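Long-range contact in bacterial fluorinating enzyme homolog (Thermus thermophilus, PDB 2CW5), which hydrolyses S-adenosyl-L-methionine to adenosine and L-methionine and has neither chlorinase nor fluorinase activity: residues E61-L66 with G84-V89. Sequence-based numbering, arbitrary orientation.
Sequences EGAVVL and GRWTYV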
ATOM      1  N   GLU C  61     -10.366  -7.826  22.289  1.00 31.06           N
ATOM      2  CA  GLU C  61      -9.589  -8.457  23.346  1.00 31.78           C
ATOM      3  C   GLU C  61      -9.029  -9.778  22.822  1.00 30.29           C
ATOM      4  O   GLU C  61      -9.703 -10.490  22.081  1.00 30.57           O
ATOM      5  CB  GLU C  61     -10.496  -8.742  24.544  1.00 35.97           C
ATOM      6  CG  GLU C  61      -9.831  -8.609  25.896  1.00 41.86           C
ATOM      7  CD  GLU C  61      -9.670  -7.161  26.313  1.00 45.14           C
ATOM      8  OE1 GLU C  61      -9.243  -6.914  27.461  1.00 47.69           O
ATOM      9  OE2 GLU C  61      -9.972  -6.269  25.491  1.00 47.34           O
ATOM     10  N   GLY C  62      -7.802 -10.111  23.208  1.00 27.24           N
ATOM     11  CA  GLY C  62      -7.219 -11.361  22.756  1.00 25.90           C
ATOM     12  C   GLY C  62      -6.753 -11.378  21.309  1.00 25.63           C
ATOM     13  O   GLY C  62      -6.320 -12.416  20.806  1.00 24.41           O
ATOM     14  N   ALA C  63      -6.840 -10.247  20.623  1.00 24.73           N
ATOM     15  CA  ALA C  63      -6.384 -10.197  19.239  1.00 22.08           C
ATOM     16  C   ALA C  63      -4.869 -10.425  19.224  1.00 22.65           C
ATOM     17  O   ALA C  63      -4.180 -10.141  20.208  1.00 21.48           O
ATOM     18  CB  ALA C  63      -6.710  -8.844  18.628  1.00 23.51           C
ATOM     19  N   VAL C  64      -4.362 -10.944  18.113  1.00 20.34           N
ATOM     20  CA  VAL C  64      -2.933 -11.189  17.957  1.00 21.17           C
ATOM     21  C   VAL C  64      -2.333 -10.006  17.205  1.00 21.11           C
ATOM     22  O   VAL C  64      -2.671  -9.770  16.044  1.00 22.17           O
ATOM     23  CB  VAL C  64      -2.667 -12.476  17.140  1.00 23.26           C
ATOM     24  CG1 VAL C  64      -1.173 -12.617  16.846  1.00 23.49           C
ATOM     25  CG2 VAL C  64      -3.183 -13.687  17.895  1.00 25.16           C
ATOM     26  N   VAL C  65      -1.453  -9.265  17.867  1.00 18.68           N
ATOM     27  CA  VAL C  65      -0.812  -8.110  17.253  1.00 18.62           C
ATOM     28  C   VAL C  65       0.561  -8.511  16.733  1.00 19.24           C
ATOM     29  O   VAL C  65       1.503  -8.692  17.509  1.00 18.21           O
ATOM     30  CB  VAL C  65      -0.635  -6.953  18.265  1.00 21.15           C
ATOM     31  CG1 VAL C  65      -0.034  -5.732  17.564  1.00 22.87           C
ATOM     32  CG2 VAL C  65      -1.971  -6.604  18.899  1.00 21.07           C
ATOM     33  N   LEU C  66       0.645  -8.677  15.416  1.00 18.28           N
ATOM     34  CA  LEU C  66       1.877  -9.045  14.738  1.00 18.92           C
ATOM     35  C   LEU C  66       2.529  -7.755  14.256  1.00 19.72           C
ATOM     36  O   LEU C  66       1.962  -7.030  13.438  1.00 18.10           O
ATOM     37  CB  LEU C  66       1.558  -9.958  13.549  1.00 18.55           C
ATOM     38  CG  LEU C  66       2.693 -10.322  12.586  1.00 21.79           C
ATOM     39  CD1 LEU C  66       3.804 -11.023  13.346  1.00 20.95           C
ATOM     40  CD2 LEU C  66       2.155 -11.223  11.482  1.00 22.06           C
ATOM     41  N   GLY C  84      -0.858 -10.759  27.126  1.00 24.61           N
ATOM     42  CA  GLY C  84      -1.535  -9.891  28.072  1.00 25.03           C
ATOM     43  C   GLY C  84      -2.999  -9.962  27.676  1.00 25.96           C
ATOM     44  O   GLY C  84      -3.459 -11.031  27.265  1.00 24.40           O
ATOM     45  N   ARG C  85      -3.731  -8.855  27.798  1.00 25.11           N
ATOM     46  CA  ARG C  85      -5.133  -8.833  27.391  1.00 27.80           C
ATOM     47  C   ARG C  85      -5.134  -9.053  25.881  1.00 26.42           C
ATOM     48  O   ARG C  85      -6.083  -9.592  25.311  1.00 25.82           O
ATOM     49  CB  ARG C  85      -5.793  -7.484  27.712  1.00 30.03           C
ATOM     50  CG  ARG C  85      -5.860  -7.145  29.189  1.00 37.53           C
ATOM     51  CD  ARG C  85      -7.056  -6.246  29.501  1.00 41.05           C
ATOM     52  NE  ARG C  85      -7.000  -4.950  28.829  1.00 45.74           N
ATOM     53  CZ  ARG C  85      -6.183  -3.957  29.170  1.00 48.06           C
ATOM     54  NH1 ARG C  85      -5.337  -4.098  30.184  1.00 48.53           N
ATOM     55  NH2 ARG C  85      -6.216  -2.814  28.500  1.00 49.17           N
ATOM     56  N   TRP C  86      -4.064  -8.598  25.239  1.00 24.08           N
ATOM     57  CA  TRP C  86      -3.882  -8.782  23.802  1.00 22.82           C
ATOM     58  C   TRP C  86      -2.605  -9.604  23.689  1.00 22.16           C
ATOM     59  O   TRP C  86      -1.844  -9.701  24.650  1.00 22.51           O
ATOM     60  CB  TRP C  86      -3.706  -7.438  23.088  1.00 21.23           C
ATOM     61  CG  TRP C  86      -4.967  -6.623  23.026  1.00 23.17           C
ATOM     62  CD1 TRP C  86      -6.016  -6.797  22.169  1.00 24.07           C
ATOM     63  CD2 TRP C  86      -5.324  -5.535  23.882  1.00 25.44           C
ATOM     64  NE1 TRP C  86      -7.009  -5.881  22.440  1.00 26.21           N
ATOM     65  CE2 TRP C  86      -6.608  -5.096  23.489  1.00 25.99           C
ATOM     66  CE3 TRP C  86      -4.684  -4.888  24.949  1.00 28.41           C
ATOM     67  CZ2 TRP C  86      -7.267  -4.035  24.126  1.00 28.09           C
ATOM     68  CZ3 TRP C  86      -5.339  -3.834  25.583  1.00 28.87           C
ATOM     69  CH2 TRP C  86      -6.620  -3.419  25.167  1.00 28.86           C
ATOM     70  N   THR C  87      -2.377 -10.205  22.531  1.00 21.15           N
ATOM     71  CA  THR C  87      -1.189 -11.019  22.326  1.00 22.69           C
ATOM     72  C   THR C  87      -0.276 -10.297  21.351  1.00 23.05           C
ATOM     73  O   THR C  87      -0.738  -9.714  20.370  1.00 23.99           O
ATOM     74  CB  THR C  87      -1.581 -12.403  21.791  1.00 24.01           C
ATOM     75  OG1 THR C  87      -2.361 -13.076  22.791  1.00 21.71           O
ATOM     76  CG2 THR C  87      -0.337 -13.241  21.461  1.00 23.93           C
ATOM     77  N   TYR C  88       1.021 -10.331  21.626  1.00 20.80           N
ATOM     78  CA  TYR C  88       1.985  -9.632  20.786  1.00 21.57           C
ATOM     79  C   TYR C  88       3.006 -10.582  20.193  1.00 20.18           C
ATOM     80  O   TYR C  88       3.491 -11.484  20.872  1.00 20.07           O
ATOM     81  CB  TYR C  88       2.695  -8.561  21.619  1.00 20.22           C
ATOM     82  CG  TYR C  88       1.737  -7.658  22.363  1.00 22.55           C
ATOM     83  CD1 TYR C  88       1.144  -6.569  21.731  1.00 23.98           C
ATOM     84  CD2 TYR C  88       1.375  -7.931  23.684  1.00 22.18           C
ATOM     85  CE1 TYR C  88       0.206  -5.773  22.391  1.00 23.15           C
ATOM     86  CE2 TYR C  88       0.439  -7.149  24.353  1.00 23.16           C
ATOM     87  CZ  TYR C  88      -0.145  -6.072  23.700  1.00 24.88           C
ATOM     88  OH  TYR C  88      -1.103  -5.314  24.341  1.00 22.59           O
ATOM     89  N   VAL C  89       3.319 -10.377  18.920  1.00 19.53           N
ATOM     90  CA  VAL C  89       4.296 -11.206  18.224  1.00 20.68           C
ATOM     91  C   VAL C  89       5.205 -10.287  17.425  1.00 21.18           C
ATOM     92  O   VAL C  89       4.753  -9.560  16.544  1.00 19.52           O
ATOM     93  CB  VAL C  89       3.610 -12.197  17.267  1.00 20.18           C
ATOM     94  CG1 VAL C  89       4.662 -13.002  16.495  1.00 20.53           C
ATOM     95  CG2 VAL C  89       2.697 -13.120  18.049  1.00 20.53           C
TER
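Two neighbouring parallel strands in the mixed sheet of the N-terminal domain meet here, Val64, Val65 and Leu66 pairing with Thr87, Tyr88 and Val89. Thr87 N gives a nearly straight bond to Ala63 O (2.9 Å), Val65 N donates to Thr87 O at 2.6 Å, and Val89 N reaches Val65 O. Before the strands start, Gly62 N extends the pairing to Arg85 O (2.8 Å), a hydrogen bond bent to 140° at the hydrogen. At that entrance Glu61 OE1 meets the guanidinium edge of Arg85 in its plane, a salt bridge of 3.3 Å to Arg85 NE. Trp86 turns its indole, CG beside its own backbone N (chi1 -71°), along the chain from Glu61 to Ala63; CD1 lies 4.1 Å from Ala63 CB, while Trp86 NE1 is hydrogen-bonded to Leu59 O. Replacing Trp86 by alanine is likely to leave Leu59 O without this donor and to open a gap beside Ala63. On the side of the sheet that carries Val65 and Tyr88, these two side chains run side by side, with Val65 CB 3.9 Å from Tyr88 CD1, and the phenol OH is held by Asp103. On the opposite face Leu66 CD1 touches Val89 CG1 (3.8 Å), both residues packing against Phe138 of helix 133-147. Such parallel pairing, with helices covering the sheet, is characteristic of an alpha/beta domain core.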